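Local atomic coordinates of uronate isomerase (PDB entry 3HK9), a protein that probably isomerises D-glucuronate to D-fructuronate as a zinc-binding uronate isomerase, holding the sugar acid against its metal ion. Residues Met25-Phe30 / Gln352-Arg357; Pro21-His26 / Val137-Met142; Leu45-Tyr50 / Glu73-Ile78; Ala256-Val261 / Gly323-Met328. One frame throughout, in Å; residues are numbered along the deposited sequence.

Contact 1: residues Met25-Phe30 / Gln352-Arg357; sequences MHTHLF and QHSDAR. With ZN (zinc ion), chain P; REL (D-glucuronic acid), chain M.
His26 and His28 meet Asp355 at a zinc ion. The two histidines form the HxH metal motif found after the first barrel strand in the amidohydrolase superfamily. The aspartate sits in a loop late in the chain. The two loops run nearly parallel, and Asp355 N gives a hydrogen bond to His26 O at 2.9 Å.

His28 can be followed outward. Its CB lies 3.8 Å from Arg357 CG and also packs near Ala356 O. With chi1 at -68°, CG stands beside the backbone N and the ring is directed at the metal. One face of the ring carries the Arg357 guanidinium, stacked flat with planes 2° apart. At the ring edge CD2 approaches Asp355 OD1, and the carboxylate is nearly coplanar with the ring. CE1 comes 3.2 Å from O6B of the glucuronic acid. The tip, NE2, binds zinc at 2.1 Å.

His26 NE2 and Asp355 OD1 also bind the metal. Beside them, the His353 ring lies against the His26 ring obliquely, and its NE2 gives a weak hydrogen bond to Asp355 OD2. Arg357 reaches past His28 to the sugar: NE donates to O2 and O3, and NH2 to O3 at 2.9 Å. The sugar completes five zinc ligands with O6B at 2.3 Å and O5 at 1.9 Å.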
# COMPACT_ATOMS: atom_id res chain seq x y z
N MET A 25 36.29 6.03 51.63
CA MET A 25 36.68 5.12 52.70
C MET A 25 37.30 3.76 52.38
O MET A 25 37.52 2.96 53.29
CB MET A 25 35.53 4.98 53.71
CG MET A 25 34.17 4.66 53.13
SD MET A 25 34.00 2.94 52.69
CE MET A 25 34.01 2.16 54.31
N HIS A 26 37.57 3.48 51.10
CA HIS A 26 38.26 2.26 50.69
C HIS A 26 38.85 2.41 49.30
O HIS A 26 38.12 2.54 48.31
CB HIS A 26 37.38 1.00 50.71
CG HIS A 26 38.10 -0.23 50.22
ND1 HIS A 26 39.29 -0.66 50.76
CD2 HIS A 26 37.82 -1.08 49.20
CE1 HIS A 26 39.72 -1.72 50.10
NE2 HIS A 26 38.85 -2.00 49.15
N THR A 27 40.17 2.40 49.24
CA THR A 27 40.90 2.54 47.98
C THR A 27 42.20 1.74 48.10
O THR A 27 42.55 1.25 49.18
CB THR A 27 41.32 4.00 47.72
OG1 THR A 27 42.43 4.33 48.58
CG2 THR A 27 40.16 4.96 48.01
N HIS A 28 42.90 1.62 46.98
CA HIS A 28 44.18 0.93 46.95
C HIS A 28 45.22 1.95 46.52
O HIS A 28 46.16 1.64 45.78
CB HIS A 28 44.12 -0.25 45.99
CG HIS A 28 43.22 -1.35 46.46
ND1 HIS A 28 43.60 -2.25 47.43
CD2 HIS A 28 41.93 -1.63 46.16
CE1 HIS A 28 42.58 -3.05 47.71
NE2 HIS A 28 41.56 -2.69 46.95
N LEU A 29 45.02 3.18 46.98
CA LEU A 29 45.93 4.27 46.69
C LEU A 29 46.80 4.49 47.93
O LEU A 29 46.45 4.06 49.02
CB LEU A 29 45.15 5.55 46.36
CG LEU A 29 44.12 5.42 45.23
CD1 LEU A 29 43.36 6.74 45.06
CD2 LEU A 29 44.82 5.04 43.93
N PHE A 30 47.93 5.17 47.75
CA PHE A 30 48.84 5.43 48.86
C PHE A 30 49.28 6.89 48.80
O PHE A 30 49.40 7.46 47.72
CB PHE A 30 50.07 4.54 48.74
CG PHE A 30 49.76 3.07 48.75
CD1 PHE A 30 49.68 2.37 49.95
CD2 PHE A 30 49.54 2.39 47.56
CE1 PHE A 30 49.37 1.00 49.96
CE2 PHE A 30 49.23 1.02 47.56
CZ PHE A 30 49.15 0.33 48.76
N GLN A 352 28.88 4.68 48.59
CA GLN A 352 29.96 4.28 47.70
C GLN A 352 31.40 4.54 48.16
O GLN A 352 31.65 5.29 49.11
CB GLN A 352 29.72 4.97 46.35
CG GLN A 352 30.67 4.59 45.21
CD GLN A 352 30.51 3.15 44.76
OE1 GLN A 352 30.69 2.22 45.54
NE2 GLN A 352 30.17 2.96 43.48
N HIS A 353 32.32 3.85 47.49
CA HIS A 353 33.76 4.00 47.68
C HIS A 353 34.32 3.75 46.29
O HIS A 353 33.66 3.12 45.47
CB HIS A 353 34.34 3.01 48.72
CG HIS A 353 34.33 1.58 48.30
ND1 HIS A 353 33.26 0.74 48.52
CD2 HIS A 353 35.27 0.82 47.69
CE1 HIS A 353 33.54 -0.47 48.07
NE2 HIS A 353 34.76 -0.44 47.56
N SER A 354 35.52 4.25 46.00
CA SER A 354 36.08 4.08 44.66
C SER A 354 36.83 2.77 44.46
O SER A 354 36.75 2.18 43.39
CB SER A 354 37.03 5.22 44.32
OG SER A 354 38.23 5.12 45.07
N ASP A 355 37.56 2.34 45.48
CA ASP A 355 38.35 1.12 45.39
C ASP A 355 39.45 1.40 44.36
O ASP A 355 39.96 0.49 43.70
CB ASP A 355 37.48 -0.04 44.89
CG ASP A 355 37.86 -1.38 45.51
OD1 ASP A 355 39.04 -1.57 45.87
OD2 ASP A 355 36.96 -2.24 45.63
N ALA A 356 39.82 2.67 44.21
CA ALA A 356 40.83 3.04 43.22
C ALA A 356 42.16 2.32 43.41
O ALA A 356 42.68 2.22 44.53
CB ALA A 356 41.04 4.55 43.23
N ARG A 357 42.70 1.81 42.31
CA ARG A 357 43.99 1.13 42.30
C ARG A 357 44.95 2.06 41.56
O ARG A 357 46.16 1.99 41.73
CB ARG A 357 43.89 -0.21 41.58
CG ARG A 357 43.39 -1.36 42.45
CD ARG A 357 43.34 -2.66 41.68
NE ARG A 357 43.14 -3.82 42.54
CZ ARG A 357 44.06 -4.33 43.35
NH1 ARG A 357 45.27 -3.78 43.40
NH2 ARG A 357 43.79 -5.38 44.10
ZN ZN P . 39.49 -3.13 47.36
O6A REL M . 39.77 -7.09 48.70
C6 REL M . 39.77 -5.95 48.15
O6B REL M . 40.10 -4.88 48.70
C5 REL M . 39.32 -5.90 46.69
O5 REL M . 38.66 -4.65 46.47
C4 REL M . 40.50 -6.03 45.68
O4 REL M . 41.11 -7.32 45.92
C3 REL M . 40.09 -5.95 44.18
O3 REL M . 41.18 -6.34 43.31
C2 REL M . 39.61 -4.52 43.81
O2 REL M . 40.60 -3.79 43.10
C1 REL M . 38.32 -4.58 43.00
O1 REL M . 37.48 -3.67 43.05
O HOH W 1 33.38 6.35 50.75
O HOH W 2 48.01 3.02 43.84
O HOH W 3 47.20 -0.06 43.41

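Contact 2: residues Pro21-His26 / Val137-Met142; sequences PVTDMH and VSDVVM. With ZN (zinc ion), chain P; REL (D-glucuronic acid), chain M.
Val22, Thr23 and Asp24 pair in parallel with Val137, Asp139 and Val140, and the register slips by one residue at a beta bulge between Val22 and Thr23. At the bulge Val22 O accepts from two amides, Ser138 N at 2.8 Å and Asp139 N at 3.3 Å. Beyond it the pairing is regular. Asp24 N donates to Asp139 O, and Val141 N donates to Asp24 O at 2.9 Å.

Val22, Asp24, Val137 and Val140 share one face. Val22 CB packs on Val137 CG2, and helix 361-386 covers this side. Asp24 OD2 is bonded by Trp366 NE1 and probably by Ser354 OG. Thr23 and Asp139 lie on the other face, toward helix 393-412, where Thr23 OG1 bonds Ser405 and Trp409. Val141 closes the pair: CG1, anti to the backbone N at chi1 171°, rests 3.4 Å from Met25 O.

Ser138 sits in the bulge. Its OG donates to Asp139 OD2 at 2.7 Å, on the anti side and out of the carboxylate plane. A water donates to the same OG and more weakly to Pro21 O. With an alanine at Ser138, Asp139 OD2 would probably lose this donor and the water its stronger acceptor.

A second water links the two segments at their far ends, at His26 and Met142. It accepts from His26 ND1 at 2.9 Å and donates to Met142 O. The hydrogen on ND1 implies that NE2 of the same ring is left to bind the zinc ion.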
# COMPACT_ATOMS: atom_id res chain seq x y z
N PRO A 21 32.57 17.57 49.23
CA PRO A 21 33.89 16.92 49.23
C PRO A 21 33.71 15.46 49.65
O PRO A 21 32.97 15.16 50.60
CB PRO A 21 34.68 17.73 50.25
CG PRO A 21 34.09 19.10 50.11
CD PRO A 21 32.60 18.79 50.05
N VAL A 22 34.39 14.56 48.95
CA VAL A 22 34.27 13.14 49.22
C VAL A 22 35.33 12.52 50.12
O VAL A 22 36.52 12.83 50.02
CB VAL A 22 34.29 12.34 47.89
CG1 VAL A 22 34.17 10.84 48.18
CG2 VAL A 22 33.16 12.81 46.98
N THR A 23 34.87 11.64 51.01
CA THR A 23 35.78 10.87 51.85
C THR A 23 35.64 9.48 51.21
O THR A 23 34.57 8.87 51.27
CB THR A 23 35.34 10.80 53.33
OG1 THR A 23 35.67 12.02 53.99
CG2 THR A 23 36.07 9.67 54.04
N ASP A 24 36.70 9.02 50.56
CA ASP A 24 36.71 7.71 49.90
C ASP A 24 37.21 6.70 50.94
O ASP A 24 38.42 6.53 51.10
CB ASP A 24 37.67 7.76 48.71
CG ASP A 24 37.39 6.70 47.69
OD1 ASP A 24 36.87 5.64 48.07
OD2 ASP A 24 37.69 6.94 46.50
N MET A 25 36.29 6.03 51.63
CA MET A 25 36.68 5.12 52.70
C MET A 25 37.30 3.76 52.38
O MET A 25 37.52 2.96 53.29
CB MET A 25 35.53 4.98 53.71
CG MET A 25 34.17 4.66 53.13
SD MET A 25 34.00 2.94 52.69
CE MET A 25 34.01 2.16 54.31
N HIS A 26 37.57 3.48 51.10
CA HIS A 26 38.26 2.26 50.69
C HIS A 26 38.85 2.41 49.30
O HIS A 26 38.12 2.54 48.31
CB HIS A 26 37.38 1.00 50.71
CG HIS A 26 38.10 -0.23 50.22
ND1 HIS A 26 39.29 -0.66 50.76
CD2 HIS A 26 37.82 -1.08 49.20
CE1 HIS A 26 39.72 -1.72 50.10
NE2 HIS A 26 38.85 -2.00 49.15
N VAL A 137 37.78 15.06 46.01
CA VAL A 137 37.96 14.11 47.10
C VAL A 137 38.87 14.75 48.14
O VAL A 137 39.99 15.15 47.82
CB VAL A 137 38.62 12.80 46.62
CG1 VAL A 137 38.96 11.91 47.81
CG2 VAL A 137 37.70 12.07 45.65
N SER A 138 38.42 14.83 49.39
CA SER A 138 39.22 15.43 50.44
C SER A 138 40.03 14.42 51.25
O SER A 138 41.12 14.73 51.73
CB SER A 138 38.33 16.24 51.38
OG SER A 138 37.42 15.39 52.06
N ASP A 139 39.49 13.21 51.39
CA ASP A 139 40.15 12.18 52.19
C ASP A 139 40.14 10.81 51.52
O ASP A 139 39.10 10.34 51.05
CB ASP A 139 39.47 12.09 53.55
CG ASP A 139 39.58 13.38 54.34
OD1 ASP A 139 40.58 13.54 55.07
OD2 ASP A 139 38.68 14.24 54.21
N VAL A 140 41.31 10.17 51.52
CA VAL A 140 41.47 8.86 50.91
C VAL A 140 41.90 7.80 51.92
O VAL A 140 42.94 7.94 52.57
CB VAL A 140 42.52 8.89 49.78
CG1 VAL A 140 42.68 7.51 49.17
CG2 VAL A 140 42.12 9.90 48.73
N VAL A 141 41.11 6.75 52.05
CA VAL A 141 41.46 5.66 52.96
C VAL A 141 42.18 4.61 52.12
O VAL A 141 41.70 4.19 51.07
CB VAL A 141 40.22 5.03 53.61
CG1 VAL A 141 40.62 3.77 54.37
CG2 VAL A 141 39.56 6.03 54.56
N MET A 142 43.36 4.21 52.60
CA MET A 142 44.18 3.23 51.90
C MET A 142 43.90 1.84 52.46
O MET A 142 43.12 1.67 53.39
CB MET A 142 45.67 3.53 52.13
CG MET A 142 46.12 4.96 51.93
SD MET A 142 47.88 5.22 52.43
CE MET A 142 47.67 5.41 54.21
ZN ZN P . 39.49 -3.13 47.36
O6A REL M . 39.77 -7.09 48.70
C6 REL M . 39.77 -5.95 48.15
O6B REL M . 40.10 -4.88 48.70
C5 REL M . 39.32 -5.90 46.69
O5 REL M . 38.66 -4.65 46.47
C4 REL M . 40.50 -6.03 45.68
O4 REL M . 41.11 -7.32 45.92
C3 REL M . 40.09 -5.95 44.18
O3 REL M . 41.18 -6.34 43.31
C2 REL M . 39.61 -4.52 43.81
O2 REL M . 40.60 -3.79 43.10
C1 REL M . 38.32 -4.58 43.00
O1 REL M . 37.48 -3.67 43.05
O HOH W 4 35.07 15.22 53.13
O HOH W 5 40.88 0.50 52.95

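Contact 3: residues Leu45-Tyr50 / Glu73-Ile78; sequences LLTYHY and EQADLI. With REL (D-glucuronic acid), chain M; CO3 (carbonate ion), chain N.
The end of helix 42-46 packs on helix 71-84, with Leu46 and Thr47 set against Gln74, Ala75 and Ile78. Contact is apolar, and no hydrogen bond joins the two segments. Leu46 CD1 reaches 3.9 Å from Ala75 CB. Thr47 is the first residue to leave the helix. With chi1 at 55°, its OG1 lies between the backbone N and the carbonyl carbon, which puts CG2 anti to the carbonyl carbon, where it meets Gln74 CB at 3.8 Å. The two side chains cross at about a right angle. Thr47 OG1 turns to Asp43 O and Lys71 NZ instead. Packing is tight at Ile78, whose CD1 lies 3.1 Å from Leu46 O.

All these helices belong to a helical insertion between strands 22-24 and 137-141 of what is, as in relatives, probably a distorted beta/alpha barrel. The insertion brings His49 and Tyr50 to the sugar. Both nitrogens of the His49 ring are engaged at its edge. NE2 shares a hydrogen bond with O3 of the glucuronic acid at 2.9 Å. ND1 donates to carbonate O2 at 2.7 Å; this ion probably comes from the crystallisation liquor, and Lys315 and Arg314 of the second subunit hold it too. Replacing His49 with a leucine would probably cost sugar O3 its histidine partner and the carbonate one donor. Tyr50 CD1 covers one face of the His49 ring near its rim. Tyr50 OH donates to sugar O1 at 2.6 Å, while Tyr50 O accepts from Arg314 NH2 of the second subunit.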
# COMPACT_ATOMS: atom_id res chain seq x y z
N LEU A 45 46.08 3.16 33.99
CA LEU A 45 44.63 3.11 33.83
C LEU A 45 44.25 1.97 32.90
O LEU A 45 43.37 1.17 33.21
CB LEU A 45 44.10 4.42 33.25
CG LEU A 45 44.06 5.65 34.16
CD1 LEU A 45 43.51 6.83 33.38
CD2 LEU A 45 43.19 5.37 35.39
N LEU A 46 44.92 1.91 31.75
CA LEU A 46 44.64 0.89 30.75
C LEU A 46 44.96 -0.53 31.21
O LEU A 46 44.36 -1.49 30.72
CB LEU A 46 45.39 1.22 29.46
CG LEU A 46 44.83 2.39 28.65
CD1 LEU A 46 45.77 2.76 27.51
CD2 LEU A 46 43.45 2.02 28.09
N THR A 47 45.89 -0.66 32.15
CA THR A 47 46.28 -1.99 32.64
C THR A 47 45.62 -2.38 33.97
O THR A 47 46.05 -3.32 34.63
CB THR A 47 47.82 -2.12 32.75
OG1 THR A 47 48.35 -1.07 33.56
CG2 THR A 47 48.44 -2.05 31.35
N TYR A 48 44.59 -1.63 34.35
CA TYR A 48 43.81 -1.91 35.56
C TYR A 48 43.37 -3.37 35.32
O TYR A 48 43.06 -3.72 34.18
CB TYR A 48 42.61 -0.96 35.58
CG TYR A 48 41.61 -1.10 36.71
CD1 TYR A 48 42.02 -1.31 38.03
CD2 TYR A 48 40.25 -0.90 36.46
CE1 TYR A 48 41.08 -1.30 39.08
CE2 TYR A 48 39.32 -0.89 37.50
CZ TYR A 48 39.73 -1.08 38.80
OH TYR A 48 38.81 -1.00 39.82
N HIS A 49 43.35 -4.20 36.36
CA HIS A 49 43.00 -5.60 36.12
C HIS A 49 41.61 -5.85 35.54
O HIS A 49 41.39 -6.89 34.91
CB HIS A 49 43.29 -6.47 37.36
CG HIS A 49 42.32 -6.31 38.49
ND1 HIS A 49 41.09 -6.94 38.51
CD2 HIS A 49 42.44 -5.71 39.69
CE1 HIS A 49 40.51 -6.73 39.68
NE2 HIS A 49 41.31 -5.99 40.41
N TYR A 50 40.70 -4.90 35.71
CA TYR A 50 39.35 -5.04 35.15
C TYR A 50 39.49 -5.14 33.63
O TYR A 50 38.77 -5.91 32.98
CB TYR A 50 38.48 -3.81 35.47
CG TYR A 50 37.90 -3.75 36.88
CD1 TYR A 50 38.63 -4.20 37.99
CD2 TYR A 50 36.64 -3.19 37.10
CE1 TYR A 50 38.11 -4.09 39.29
CE2 TYR A 50 36.12 -3.07 38.39
CZ TYR A 50 36.85 -3.52 39.48
OH TYR A 50 36.32 -3.41 40.75
N GLU A 73 53.45 -1.88 26.29
CA GLU A 73 52.90 -2.84 25.33
C GLU A 73 51.52 -3.35 25.74
O GLU A 73 50.63 -3.51 24.89
CB GLU A 73 53.85 -4.03 25.17
CG GLU A 73 55.16 -3.68 24.47
CD GLU A 73 56.06 -4.89 24.29
OE1 GLU A 73 56.44 -5.51 25.31
OE2 GLU A 73 56.39 -5.22 23.13
N GLN A 74 51.34 -3.62 27.03
CA GLN A 74 50.05 -4.11 27.52
C GLN A 74 48.98 -3.05 27.30
O GLN A 74 47.87 -3.36 26.88
CB GLN A 74 50.16 -4.45 29.02
CG GLN A 74 51.23 -5.50 29.33
CD GLN A 74 51.42 -5.73 30.82
OE1 GLN A 74 51.45 -4.79 31.61
NE2 GLN A 74 51.57 -6.99 31.21
N ALA A 75 49.33 -1.79 27.57
CA ALA A 75 48.41 -0.68 27.40
C ALA A 75 48.03 -0.48 25.93
O ALA A 75 46.88 -0.20 25.61
CB ALA A 75 49.02 0.60 27.96
N ASP A 76 49.01 -0.61 25.03
CA ASP A 76 48.72 -0.45 23.61
C ASP A 76 47.77 -1.54 23.15
O ASP A 76 46.82 -1.29 22.40
CB ASP A 76 50.00 -0.52 22.76
CG ASP A 76 50.97 0.60 23.07
OD1 ASP A 76 50.52 1.76 23.25
OD2 ASP A 76 52.18 0.34 23.12
N LEU A 77 48.02 -2.77 23.60
CA LEU A 77 47.18 -3.90 23.23
C LEU A 77 45.74 -3.69 23.69
O LEU A 77 44.81 -3.83 22.90
CB LEU A 77 47.73 -5.19 23.84
CG LEU A 77 46.89 -6.44 23.60
CD1 LEU A 77 46.83 -6.76 22.11
CD2 LEU A 77 47.49 -7.61 24.37
N ILE A 78 45.56 -3.34 24.96
CA ILE A 78 44.22 -3.14 25.50
C ILE A 78 43.48 -2.00 24.81
O ILE A 78 42.29 -2.11 24.53
CB ILE A 78 44.29 -2.90 27.03
CG1 ILE A 78 44.71 -4.21 27.71
CG2 ILE A 78 42.94 -2.40 27.55
CD1 ILE A 78 44.91 -4.10 29.20
O6A REL M . 39.77 -7.09 48.70
C6 REL M . 39.77 -5.95 48.15
O6B REL M . 40.10 -4.88 48.70
C5 REL M . 39.32 -5.90 46.69
O5 REL M . 38.66 -4.65 46.47
C4 REL M . 40.50 -6.03 45.68
O4 REL M . 41.11 -7.32 45.92
C3 REL M . 40.09 -5.95 44.18
O3 REL M . 41.18 -6.34 43.31
C2 REL M . 39.61 -4.52 43.81
O2 REL M . 40.60 -3.79 43.10
C1 REL M . 38.32 -4.58 43.00
O1 REL M . 37.48 -3.67 43.05
C CO3 N . 38.15 -8.62 37.52
O1 CO3 N . 37.26 -9.24 36.79
O2 CO3 N . 39.06 -7.88 36.95
O3 CO3 N . 38.07 -8.64 38.81

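Contact 4: residues Ala256-Val261 / Gly323-Met328; sequences AMMIGV and GCWWFM. With REL (D-glucuronic acid), chain M; CO3 (carbonate ion), chain N.
Met258, on strand 255-262, lies over the Trp325 indole. The CH-pi contact comes from its CB, 3.8 Å from the centroid of the six-membered ring of Trp325. A Met-aromatic contact follows along the chain, with SD above the five-membered ring. The opposite face of Trp325 carries Trp326 CE3, so the indole is sandwiched.

Apolar packing adds Val261. Its CG2, anti to the backbone N while chi1 to CG1 is 61°, touches Trp326 CZ3 at 3.5 Å. Val261 CB also approaches Trp325 CH2. No hydrogen bond crosses between the segments.

The polar bonds go to the ligands. Trp325 NE1 donates to sugar O5 at 2.8 Å, nearly straight at 172°. Trp326 NE1 donates to carbonate O3 at 2.8 Å. Sugar C1 lies over one face of Trp326 and Phe327 over the opposite face. Met258 CE comes 3.1 Å from sugar O6B and packs on His26.

The strand thus backs a wall of two indoles in the substrate pocket. Sugar O5 is gripped twice, by zinc and by the Trp325 N-H. The metal would probably polarise this oxygen, and the indole bond is likely to limit the sugar's movement.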
# COMPACT_ATOMS: atom_id res chain seq x y z
N ALA A 256 35.98 -3.95 59.42
CA ALA A 256 35.44 -3.96 58.06
C ALA A 256 35.52 -5.35 57.45
O ALA A 256 36.60 -5.94 57.39
CB ALA A 256 36.18 -2.97 57.19
N MET A 257 34.39 -5.87 56.98
CA MET A 257 34.34 -7.19 56.36
C MET A 257 33.80 -7.07 54.95
O MET A 257 32.69 -6.59 54.74
CB MET A 257 33.43 -8.14 57.15
CG MET A 257 33.87 -8.39 58.59
SD MET A 257 32.80 -9.59 59.44
CE MET A 257 31.36 -8.59 59.77
N MET A 258 34.61 -7.48 53.98
CA MET A 258 34.19 -7.41 52.58
C MET A 258 33.98 -8.87 52.19
O MET A 258 34.94 -9.62 51.93
CB MET A 258 35.28 -6.73 51.76
CG MET A 258 35.85 -5.52 52.49
SD MET A 258 36.37 -4.22 51.37
CE MET A 258 37.97 -4.79 50.93
N ILE A 259 32.71 -9.27 52.14
CA ILE A 259 32.33 -10.66 51.91
C ILE A 259 31.86 -11.12 50.54
O ILE A 259 31.07 -10.45 49.87
CB ILE A 259 31.25 -11.05 52.93
CG1 ILE A 259 31.72 -10.65 54.33
CG2 ILE A 259 30.96 -12.54 52.84
CD1 ILE A 259 30.65 -10.75 55.41
N GLY A 260 32.33 -12.31 50.15
CA GLY A 260 31.89 -12.89 48.89
C GLY A 260 32.92 -13.15 47.82
O GLY A 260 32.58 -13.63 46.73
N VAL A 261 34.18 -12.84 48.10
CA VAL A 261 35.23 -13.05 47.10
C VAL A 261 35.77 -14.49 47.10
O VAL A 261 36.09 -15.05 48.15
CB VAL A 261 36.40 -12.03 47.28
CG1 VAL A 261 37.05 -12.20 48.64
CG2 VAL A 261 37.42 -12.21 46.16
N GLY A 323 29.39 1.08 50.17
CA GLY A 323 29.73 0.82 48.79
C GLY A 323 29.05 -0.25 47.96
O GLY A 323 28.26 -1.06 48.45
N CYS A 324 29.37 -0.18 46.67
CA CYS A 324 28.91 -1.10 45.64
C CYS A 324 30.26 -1.62 45.16
O CYS A 324 30.88 -1.07 44.24
CB CYS A 324 28.17 -0.33 44.54
SG CYS A 324 26.74 0.60 45.16
N TRP A 325 30.70 -2.66 45.84
CA TRP A 325 32.00 -3.28 45.63
C TRP A 325 32.26 -4.16 44.42
O TRP A 325 31.50 -5.09 44.13
CB TRP A 325 32.33 -4.06 46.90
CG TRP A 325 33.69 -4.69 46.95
CD1 TRP A 325 34.87 -4.13 46.53
CD2 TRP A 325 34.03 -5.95 47.55
NE1 TRP A 325 35.93 -4.97 46.84
CE2 TRP A 325 35.44 -6.08 47.47
CE3 TRP A 325 33.29 -6.97 48.15
CZ2 TRP A 325 36.12 -7.21 47.97
CZ3 TRP A 325 33.96 -8.09 48.65
CH2 TRP A 325 35.36 -8.20 48.56
N TRP A 326 33.33 -3.82 43.69
CA TRP A 326 33.81 -4.64 42.58
C TRP A 326 32.81 -4.94 41.46
O TRP A 326 32.54 -4.10 40.61
CB TRP A 326 34.30 -5.95 43.21
CG TRP A 326 35.43 -6.64 42.55
CD1 TRP A 326 35.77 -6.62 41.23
CD2 TRP A 326 36.31 -7.57 43.18
NE1 TRP A 326 36.81 -7.49 41.00
CE2 TRP A 326 37.16 -8.09 42.18
CE3 TRP A 326 36.46 -8.03 44.49
CZ2 TRP A 326 38.15 -9.04 42.46
CZ3 TRP A 326 37.43 -8.97 44.77
CH2 TRP A 326 38.27 -9.46 43.75
N PHE A 327 32.31 -6.17 41.44
CA PHE A 327 31.35 -6.59 40.42
C PHE A 327 29.99 -5.92 40.66
O PHE A 327 29.10 -5.98 39.82
CB PHE A 327 31.22 -8.12 40.43
CG PHE A 327 32.55 -8.83 40.28
CD1 PHE A 327 33.36 -8.59 39.17
CD2 PHE A 327 33.00 -9.70 41.26
CE1 PHE A 327 34.62 -9.20 39.06
CE2 PHE A 327 34.26 -10.32 41.16
CZ PHE A 327 35.07 -10.06 40.05
N MET A 328 29.85 -5.28 41.82
CA MET A 328 28.62 -4.55 42.15
C MET A 328 28.76 -3.11 41.63
O MET A 328 27.76 -2.40 41.48
CB MET A 328 28.42 -4.49 43.68
CG MET A 328 28.17 -5.83 44.38
SD MET A 328 26.58 -6.57 43.95
CE MET A 328 27.05 -7.52 42.51
O6A REL M . 39.77 -7.09 48.70
C6 REL M . 39.77 -5.95 48.15
O6B REL M . 40.10 -4.88 48.70
C5 REL M . 39.32 -5.90 46.69
O5 REL M . 38.66 -4.65 46.47
C4 REL M . 40.50 -6.03 45.68
O4 REL M . 41.11 -7.32 45.92
C3 REL M . 40.09 -5.95 44.18
O3 REL M . 41.18 -6.34 43.31
C2 REL M . 39.61 -4.52 43.81
O2 REL M . 40.60 -3.79 43.10
C1 REL M . 38.32 -4.58 43.00
O1 REL M . 37.48 -3.67 43.05
C CO3 N . 38.15 -8.62 37.52
O1 CO3 N . 37.26 -9.24 36.79
O2 CO3 N . 39.06 -7.88 36.95
O3 CO3 N . 38.07 -8.64 38.81

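Contacts 1, 2 and 4 lie on strands and on the loops that follow them, in what is probably a distorted beta/alpha barrel; contact 3 lies in the helical part beside it. Centre to centre, contacts 1 and 2 are about 8 Å apart, and both begin around strand 22-24, sharing Met25 and His26. Contact 4, centred about 12 Å from contact 1, uses strand 255-262 and the loop after strand 319-321. Contact 3 is about 19 to 25 Å from the other centres. Along the chain it is nested inside contacts 1 and 2; contact 4 follows contact 2 and lies inside contact 1. Each contact has a segment that reaches the glucuronic acid, in contact 3 through His49 and Tyr50.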